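Local structure of ribonucleoside-diphosphate reductase (Pseudomonas aeruginosa, 5IM3) at residues Arg77-Phe86 / Ile101-Ala112. The protein probably reduces ribonucleoside diphosphates to the deoxyribonucleotides needed for DNA synthesis, and binds dATP as an allosteric effector. Residues are numbered along the deposited sequence; the frame is centred on the assembly and turned at random.
With DTP (2'-deoxyadenosine 5'-triphosphate), chain C; DTP (2'-deoxyadenosine 5'-triphosphate), chain D.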
ATOM      1  N   ARG A  77      46.758  -7.607  30.921  1.00 87.60           N
ATOM      2  CA  ARG A  77      45.746  -7.249  29.934  1.00 86.41           C
ATOM      3  C   ARG A  77      44.502  -6.689  30.612  1.00 81.92           C
ATOM      4  O   ARG A  77      43.955  -5.670  30.178  1.00 81.88           O
ATOM      5  CB  ARG A  77      45.393  -8.467  29.080  1.00 86.32           C
ATOM      6  CG  ARG A  77      44.373  -8.185  27.986  1.00 87.28           C
ATOM      7  CD  ARG A  77      44.034  -9.442  27.197  1.00 87.85           C
ATOM      8  NE  ARG A  77      43.475 -10.489  28.047  1.00 86.84           N
ATOM      9  CZ  ARG A  77      42.215 -10.520  28.472  1.00 85.09           C
ATOM     10  NH1 ARG A  77      41.367  -9.556  28.134  1.00 85.30           N
ATOM     11  NH2 ARG A  77      41.800 -11.515  29.245  1.00 83.07           N
ATOM     12  N   LEU A  78      44.048  -7.340  31.685  1.00 74.63           N
ATOM     13  CA  LEU A  78      42.903  -6.833  32.432  1.00 72.19           C
ATOM     14  C   LEU A  78      43.226  -5.495  33.086  1.00 74.37           C
ATOM     15  O   LEU A  78      42.396  -4.579  33.080  1.00 73.08           O
ATOM     16  CB  LEU A  78      42.476  -7.855  33.486  1.00 67.18           C
ATOM     17  CG  LEU A  78      42.065  -9.236  32.974  1.00 64.72           C
ATOM     18  CD1 LEU A  78      41.834 -10.172  34.145  1.00 62.23           C
ATOM     19  CD2 LEU A  78      40.822  -9.149  32.106  1.00 63.35           C
ATOM     20  N   THR A  79      44.429  -5.364  33.652  1.00 77.51           N
ATOM     21  CA  THR A  79      44.824  -4.104  34.270  1.00 79.93           C
ATOM     22  C   THR A  79      44.863  -2.975  33.251  1.00 84.35           C
ATOM     23  O   THR A  79      44.540  -1.829  33.581  1.00 85.72           O
ATOM     24  CB  THR A  79      46.191  -4.254  34.943  1.00 81.35           C
ATOM     25  OG1 THR A  79      46.120  -5.270  35.953  1.00 78.71           O
ATOM     26  CG2 THR A  79      46.630  -2.942  35.586  1.00 84.51           C
ATOM     27  N   GLU A  80      45.253  -3.276  32.010  1.00 94.82           N
ATOM     28  CA  GLU A  80      45.365  -2.238  30.993  1.00 99.88           C
ATOM     29  C   GLU A  80      43.996  -1.690  30.609  1.00 98.05           C
ATOM     30  O   GLU A  80      43.798  -0.470  30.561  1.00100.86           O
ATOM     31  CB  GLU A  80      46.094  -2.790  29.767  1.00102.86           C
ATOM     32  CG  GLU A  80      46.014  -1.904  28.530  1.00107.69           C
ATOM     33  CD  GLU A  80      46.550  -0.505  28.771  1.00113.69           C
ATOM     34  OE1 GLU A  80      47.278  -0.305  29.767  1.00115.18           O
ATOM     35  OE2 GLU A  80      46.242   0.395  27.962  1.00116.50           O
ATOM     36  N   GLN A  81      43.036  -2.572  30.327  1.00 88.47           N
ATOM     37  CA  GLN A  81      41.714  -2.105  29.926  1.00 87.02           C
ATOM     38  C   GLN A  81      40.960  -1.462  31.081  1.00 85.40           C
ATOM     39  O   GLN A  81      40.001  -0.721  30.840  1.00 86.72           O
ATOM     40  CB  GLN A  81      40.899  -3.256  29.328  1.00 85.03           C
ATOM     41  CG  GLN A  81      40.688  -4.446  30.244  1.00 83.99           C
ATOM     42  CD  GLN A  81      40.117  -5.646  29.505  1.00 82.24           C
ATOM     43  OE1 GLN A  81      40.427  -5.873  28.335  1.00 83.49           O
ATOM     44  NE2 GLN A  81      39.278  -6.416  30.185  1.00 78.65           N
ATOM     45  N   VAL A  82      41.372  -1.713  32.325  1.00 78.05           N
ATOM     46  CA  VAL A  82      40.827  -0.963  33.452  1.00 76.74           C
ATOM     47  C   VAL A  82      41.422   0.438  33.489  1.00 79.36           C
ATOM     48  O   VAL A  82      40.696   1.439  33.488  1.00 81.40           O
ATOM     49  CB  VAL A  82      41.077  -1.717  34.772  1.00 74.52           C
ATOM     50  CG1 VAL A  82      40.822  -0.806  35.982  1.00 74.76           C
ATOM     51  CG2 VAL A  82      40.195  -2.956  34.846  1.00 69.55           C
ATOM     52  N   THR A  83      42.754   0.529  33.527  1.00 78.53           N
ATOM     53  CA  THR A  83      43.405   1.833  33.519  1.00 81.39           C
ATOM     54  C   THR A  83      42.997   2.645  32.299  1.00 83.89           C
ATOM     55  O   THR A  83      42.875   3.872  32.381  1.00 87.97           O
ATOM     56  CB  THR A  83      44.926   1.659  33.562  1.00 82.20           C
ATOM     57  OG1 THR A  83      45.297   0.971  34.764  1.00 78.94           O
ATOM     58  CG2 THR A  83      45.634   3.009  33.519  1.00 87.85           C
ATOM     59  N   ALA A  84      42.775   1.981  31.162  1.00 84.58           N
ATOM     60  CA  ALA A  84      42.343   2.691  29.964  1.00 86.79           C
ATOM     61  C   ALA A  84      40.946   3.272  30.142  1.00 86.98           C
ATOM     62  O   ALA A  84      40.667   4.383  29.677  1.00 90.71           O
ATOM     63  CB  ALA A  84      42.384   1.754  28.758  1.00 84.78           C
ATOM     64  N   THR A  85      40.057   2.540  30.820  1.00 82.05           N
ATOM     65  CA  THR A  85      38.694   3.025  31.014  1.00 83.48           C
ATOM     66  C   THR A  85      38.683   4.352  31.765  1.00 88.83           C
ATOM     67  O   THR A  85      37.944   5.275  31.399  1.00 90.90           O
ATOM     68  CB  THR A  85      37.868   1.980  31.766  1.00 79.88           C
ATOM     69  OG1 THR A  85      37.966   0.717  31.097  1.00 77.49           O
ATOM     70  CG2 THR A  85      36.403   2.397  31.829  1.00 80.10           C
ATOM     71  N   PHE A  86      39.494   4.467  32.820  1.00104.71           N
ATOM     72  CA  PHE A  86      39.563   5.719  33.566  1.00110.90           C
ATOM     73  C   PHE A  86      40.160   6.842  32.726  1.00114.65           C
ATOM     74  O   PHE A  86      39.768   8.004  32.883  1.00118.36           O
ATOM     75  CB  PHE A  86      40.375   5.521  34.849  1.00112.57           C
ATOM     76  CG  PHE A  86      39.701   4.639  35.866  1.00110.71           C
ATOM     77  CD1 PHE A  86      38.364   4.818  36.182  1.00110.82           C
ATOM     78  CD2 PHE A  86      40.404   3.627  36.502  1.00108.99           C
ATOM     79  CE1 PHE A  86      37.741   4.010  37.115  1.00108.13           C
ATOM     80  CE2 PHE A  86      39.785   2.812  37.436  1.00105.74           C
ATOM     81  CZ  PHE A  86      38.452   3.004  37.742  1.00105.28           C
ATOM     82  N   ILE A 101      37.128   1.530  41.433  1.00 75.74           N
ATOM     83  CA  ILE A 101      38.137   0.697  40.788  1.00 72.26           C
ATOM     84  C   ILE A 101      37.819  -0.778  40.987  1.00 69.80           C
ATOM     85  O   ILE A 101      37.927  -1.580  40.052  1.00 67.39           O
ATOM     86  CB  ILE A 101      39.532   1.053  41.333  1.00 72.69           C
ATOM     87  CG1 ILE A 101      39.776   2.561  41.186  1.00 76.55           C
ATOM     88  CG2 ILE A 101      40.610   0.230  40.616  1.00 72.22           C
ATOM     89  CD1 ILE A 101      41.029   3.033  41.824  1.00 78.56           C
ATOM     90  N   GLN A 102      37.441  -1.160  42.211  1.00 68.13           N
ATOM     91  CA  GLN A 102      37.065  -2.544  42.479  1.00 65.54           C
ATOM     92  C   GLN A 102      35.963  -3.003  41.531  1.00 63.81           C
ATOM     93  O   GLN A 102      35.989  -4.136  41.037  1.00 60.76           O
ATOM     94  CB  GLN A 102      36.614  -2.691  43.934  1.00 64.23           C
ATOM     95  CG  GLN A 102      37.728  -2.556  44.965  1.00 65.05           C
ATOM     96  CD  GLN A 102      38.538  -3.829  45.120  1.00 63.99           C
ATOM     97  OE1 GLN A 102      39.176  -4.295  44.173  1.00 63.35           O
ATOM     98  NE2 GLN A 102      38.513  -4.404  46.318  1.00 62.65           N
ATOM     99  N   ASP A 103      34.990  -2.131  41.260  1.00 60.60           N
ATOM    100  CA  ASP A 103      33.902  -2.493  40.359  1.00 59.99           C
ATOM    101  C   ASP A 103      34.408  -2.717  38.940  1.00 62.12           C
ATOM    102  O   ASP A 103      33.979  -3.658  38.264  1.00 58.63           O
ATOM    103  CB  ASP A 103      32.823  -1.409  40.377  1.00 61.51           C
ATOM    104  CG  ASP A 103      31.919  -1.504  41.593  1.00 60.26           C
ATOM    105  OD1 ASP A 103      32.256  -2.255  42.534  1.00 58.15           O
ATOM    106  OD2 ASP A 103      30.869  -0.827  41.607  1.00 61.07           O
ATOM    107  N   GLN A 104      35.323  -1.863  38.470  1.00 70.49           N
ATOM    108  CA  GLN A 104      35.855  -2.029  37.121  1.00 72.60           C
ATOM    109  C   GLN A 104      36.775  -3.239  37.025  1.00 67.92           C
ATOM    110  O   GLN A 104      36.881  -3.846  35.954  1.00 67.88           O
ATOM    111  CB  GLN A 104      36.588  -0.760  36.685  1.00 77.04           C
ATOM    112  CG  GLN A 104      35.660   0.414  36.399  1.00 80.48           C
ATOM    113  CD  GLN A 104      34.744   0.163  35.213  1.00 81.11           C
ATOM    114  OE1 GLN A 104      35.138  -0.467  34.232  1.00 80.48           O
ATOM    115  NE2 GLN A 104      33.512   0.653  35.302  1.00 82.05           N
ATOM    116  N   VAL A 105      37.441  -3.607  38.120  1.00 63.72           N
ATOM    117  CA  VAL A 105      38.244  -4.826  38.125  1.00 61.33           C
ATOM    118  C   VAL A 105      37.345  -6.045  37.957  1.00 58.83           C
ATOM    119  O   VAL A 105      37.624  -6.934  37.143  1.00 58.01           O
ATOM    120  CB  VAL A 105      39.085  -4.914  39.412  1.00 60.48           C
ATOM    121  CG1 VAL A 105      39.656  -6.322  39.597  1.00 59.87           C
ATOM    122  CG2 VAL A 105      40.211  -3.888  39.377  1.00 63.60           C
ATOM    123  N   GLU A 106      36.258  -6.107  38.730  1.00 55.33           N
ATOM    124  CA  GLU A 106      35.303  -7.198  38.568  1.00 53.21           C
ATOM    125  C   GLU A 106      34.757  -7.231  37.149  1.00 52.97           C
ATOM    126  O   GLU A 106      34.587  -8.308  36.565  1.00 49.81           O
ATOM    127  CB  GLU A 106      34.155  -7.060  39.569  1.00 52.61           C
ATOM    128  CG  GLU A 106      34.546  -7.292  41.024  1.00 52.45           C
ATOM    129  CD  GLU A 106      33.370  -7.143  41.981  1.00 51.77           C
ATOM    130  OE1 GLU A 106      32.257  -6.799  41.521  1.00 49.02           O
ATOM    131  OE2 GLU A 106      33.558  -7.372  43.198  1.00 50.58           O
ATOM    132  N   LEU A 107      34.480  -6.059  36.576  1.00 55.22           N
ATOM    133  CA  LEU A 107      33.939  -6.004  35.223  1.00 55.73           C
ATOM    134  C   LEU A 107      34.899  -6.643  34.226  1.00 55.64           C
ATOM    135  O   LEU A 107      34.491  -7.450  33.385  1.00 55.17           O
ATOM    136  CB  LEU A 107      33.640  -4.553  34.841  1.00 58.63           C
ATOM    137  CG  LEU A 107      33.097  -4.317  33.427  1.00 60.68           C
ATOM    138  CD1 LEU A 107      31.780  -5.057  33.213  1.00 58.87           C
ATOM    139  CD2 LEU A 107      32.923  -2.829  33.156  1.00 61.84           C
ATOM    140  N   ALA A 108      36.187  -6.299  34.314  1.00 56.15           N
ATOM    141  CA  ALA A 108      37.165  -6.834  33.372  1.00 56.93           C
ATOM    142  C   ALA A 108      37.285  -8.348  33.508  1.00 55.79           C
ATOM    143  O   ALA A 108      37.300  -9.073  32.506  1.00 54.87           O
ATOM    144  CB  ALA A 108      38.521  -6.163  33.589  1.00 59.22           C
ATOM    145  N   LEU A 109      37.380  -8.845  34.745  1.00 55.30           N
ATOM    146  CA  LEU A 109      37.416 -10.289  34.961  1.00 55.52           C
ATOM    147  C   LEU A 109      36.172 -10.959  34.390  1.00 55.53           C
ATOM    148  O   LEU A 109      36.259 -12.027  33.772  1.00 54.93           O
ATOM    149  CB  LEU A 109      37.541 -10.594  36.453  1.00 53.31           C
ATOM    150  CG  LEU A 109      38.930 -10.442  37.078  1.00 54.07           C
ATOM    151  CD1 LEU A 109      38.828 -10.342  38.597  1.00 52.20           C
ATOM    152  CD2 LEU A 109      39.824 -11.608  36.674  1.00 53.34           C
ATOM    153  N   MET A 110      35.005 -10.338  34.580  1.00 54.74           N
ATOM    154  CA  MET A 110      33.752 -10.960  34.170  1.00 53.68           C
ATOM    155  C   MET A 110      33.600 -10.980  32.654  1.00 56.18           C
ATOM    156  O   MET A 110      33.189 -11.995  32.082  1.00 54.73           O
ATOM    157  CB  MET A 110      32.578 -10.230  34.814  1.00 50.53           C
ATOM    158  CG  MET A 110      32.454 -10.465  36.306  1.00 49.93           C
ATOM    159  SD  MET A 110      31.093  -9.524  37.008  1.00 45.28           S
ATOM    160  CE  MET A 110      31.232  -9.949  38.743  1.00 46.09           C
ATOM    161  N   ARG A 111      33.905  -9.865  31.981  1.00 64.40           N
ATOM    162  CA  ARG A 111      33.772  -9.836  30.529  1.00 69.91           C
ATOM    163  C   ARG A 111      34.742 -10.791  29.851  1.00 67.50           C
ATOM    164  O   ARG A 111      34.479 -11.225  28.726  1.00 68.69           O
ATOM    165  CB  ARG A 111      33.981  -8.416  29.994  1.00 73.20           C
ATOM    166  CG  ARG A 111      32.902  -7.429  30.412  1.00 75.17           C
ATOM    167  CD  ARG A 111      32.951  -6.158  29.580  1.00 79.96           C
ATOM    168  NE  ARG A 111      32.161  -6.279  28.353  1.00 83.63           N
ATOM    169  CZ  ARG A 111      30.949  -5.757  28.173  1.00 85.11           C
ATOM    170  NH1 ARG A 111      30.359  -5.054  29.133  1.00 84.69           N
ATOM    171  NH2 ARG A 111      30.321  -5.930  27.016  1.00 87.28           N
ATOM    172  N   ALA A 112      35.852 -11.123  30.509  1.00 57.39           N
ATOM    173  CA  ALA A 112      36.798 -12.108  30.008  1.00 55.67           C
ATOM    174  C   ALA A 112      36.357 -13.542  30.274  1.00 53.64           C
ATOM    175  O   ALA A 112      37.112 -14.471  29.969  1.00 53.88           O
ATOM    176  CB  ALA A 112      38.175 -11.876  30.634  1.00 57.45           C
TER
HETATM  177  PG  DTP C1001      44.901  -1.812  51.951  1.00 89.75           P
HETATM  178  O1G DTP C1001      46.367  -1.915  51.767  1.00 88.73           O
HETATM  179  O2G DTP C1001      44.144  -3.037  51.404  1.00 86.06           O
HETATM  180  O3G DTP C1001      44.503  -1.625  53.402  1.00 92.68           O
HETATM  181  PB  DTP C1001      43.328  -0.704  49.872  1.00 88.97           P
HETATM  182  O1B DTP C1001      42.199  -1.618  50.149  1.00 89.04           O
HETATM  183  O2B DTP C1001      42.852   0.656  49.395  1.00 88.89           O
HETATM  184  O3B DTP C1001      44.279  -0.592  51.141  1.00 88.02           O
HETATM  185  PA  DTP C1001      44.315  -2.962  48.494  1.00 88.48           P
HETATM  186  O1A DTP C1001      45.611  -3.350  47.908  1.00 88.61           O
HETATM  187  O2A DTP C1001      43.899  -3.784  49.718  1.00 85.32           O
HETATM  188  O3A DTP C1001      44.293  -1.407  48.826  1.00 89.67           O
HETATM  189  O5' DTP C1001      43.164  -3.011  47.459  1.00 88.67           O
HETATM  190  C5' DTP C1001      43.415  -2.290  46.250  1.00 91.25           C
HETATM  191  C4' DTP C1001      42.156  -2.112  45.447  1.00 94.21           C
HETATM  192  O4' DTP C1001      41.986  -0.715  45.142  1.00 97.42           O
HETATM  193  C3' DTP C1001      42.211  -2.794  44.088  1.00 95.48           C
HETATM  194  O3' DTP C1001      40.906  -3.063  43.575  1.00 95.04           O
HETATM  195  C2' DTP C1001      42.936  -1.760  43.237  1.00 98.01           C
HETATM  196  C1' DTP C1001      42.603  -0.424  43.893  1.00100.13           C
HETATM  197  N9  DTP C1001      43.764   0.429  44.133  1.00103.28           N
HETATM  198  C8  DTP C1001      44.631   0.418  45.193  1.00103.97           C
HETATM  199  N7  DTP C1001      45.636   1.252  45.073  1.00103.69           N
HETATM  200  C5  DTP C1001      45.411   1.861  43.848  1.00103.90           C
HETATM  201  C6  DTP C1001      46.121   2.844  43.136  1.00104.92           C
HETATM  202  N6  DTP C1001      47.311   3.322  43.520  1.00105.24           N
HETATM  203  N1  DTP C1001      45.602   3.260  41.959  1.00105.29           N
HETATM  204  C2  DTP C1001      44.464   2.708  41.528  1.00104.98           C
HETATM  205  N3  DTP C1001      43.730   1.750  42.097  1.00104.61           N
HETATM  206  C4  DTP C1001      44.256   1.371  43.263  1.00104.01           C
HETATM  207  PG  DTP D1002      40.689  -4.589  53.098  0.95 79.93           P
HETATM  208  O1G DTP D1002      41.880  -3.977  52.547  0.95 80.85           O
HETATM  209  O2G DTP D1002      40.965  -5.767  53.977  0.95 79.11           O
HETATM  210  O3G DTP D1002      39.803  -3.621  53.823  0.95 82.35           O
HETATM  211  PB  DTP D1002      40.095  -5.369  50.362  0.95 75.47           P
HETATM  212  O1B DTP D1002      40.805  -4.213  49.790  0.95 79.33           O
HETATM  213  O2B DTP D1002      38.813  -5.634  49.587  0.95 77.18           O
HETATM  214  O3B DTP D1002      39.789  -5.136  51.907  0.95 79.93           O
HETATM  215  PA  DTP D1002      42.624  -6.758  50.387  0.95 76.43           P
HETATM  216  O1A DTP D1002      43.029  -7.989  51.095  0.95 75.12           O
HETATM  217  O2A DTP D1002      43.226  -5.501  51.035  0.95 79.78           O
HETATM  218  O3A DTP D1002      41.037  -6.649  50.355  0.95 76.55           O
HETATM  219  O5' DTP D1002      42.978  -6.732  48.856  0.95 73.17           O
HETATM  220  C5' DTP D1002      42.819  -7.925  48.074  0.95 70.92           C
HETATM  221  C4' DTP D1002      41.933  -7.701  46.873  0.95 70.10           C
HETATM  222  O4' DTP D1002      42.298  -8.641  45.841  0.95 67.93           O
HETATM  223  C3' DTP D1002      40.431  -7.893  47.133  0.95 70.41           C
HETATM  224  O3' DTP D1002      39.703  -6.722  46.763  0.95 69.44           O
HETATM  225  C2' DTP D1002      40.031  -9.065  46.237  0.95 68.65           C
HETATM  226  C1' DTP D1002      41.347  -9.684  45.797  0.95 67.52           C
HETATM  227  N9  DTP D1002      41.818 -10.795  46.622  0.95 64.65           N
HETATM  228  C8  DTP D1002      42.835 -10.817  47.539  0.95 62.99           C
HETATM  229  N7  DTP D1002      42.972 -11.965  48.158  0.95 63.19           N
HETATM  230  C5  DTP D1002      41.975 -12.756  47.608  0.95 62.77           C
HETATM  231  C6  DTP D1002      41.585 -14.088  47.840  0.95 61.41           C
HETATM  232  N6  DTP D1002      42.130 -14.870  48.775  0.95 61.74           N
HETATM  233  N1  DTP D1002      40.570 -14.581  47.100  0.95 61.69           N
HETATM  234  C2  DTP D1002      39.984 -13.786  46.201  0.95 61.56           C
HETATM  235  N3  DTP D1002      40.251 -12.513  45.909  0.95 62.83           N
HETATM  236  C4  DTP D1002      41.263 -12.051  46.653  0.95 63.73           C
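Q81 O is gripped twice by T85: by the backbone N and by OG1, 2.5 Å away and almost in line with the carbonyl bond. With OG1 beside the backbone N (chi1 -53°), T85 CG2 comes near Q104 OE1. These two residues belong to helices 69-88 and 98-111, neighbours in the four-helix bundle of the N-terminal ATP cone; the short segments run in broadly opposite senses but well crossed, 131° between their directions, their axes 9.4 Å apart at closest approach. No hydrogen bond joins them. V82 settles over the facing helix: its CG2, anti to the carbonyl carbon, rests 3.8 Å from A108 CB and also meets Q104 O. The small A108 lets Q81 close in, NE2 being 3.5 Å from A108 CB. One turn back, L78 forks, CD1 meeting L109 CD2 at 3.5 Å while CD2 covers A108 O and A112 CB. At the other end the F86 and I101 side chains lie nearly perpendicular, F86 CZ 3.7 Å from I101 CG1, and I101 lines the chain C dATP pocket. Next to it Q102 turns away from helix 69-88, and its NE2 donates a nearly straight 2.6 Å hydrogen bond (173°) to O3' of the chain D dATP.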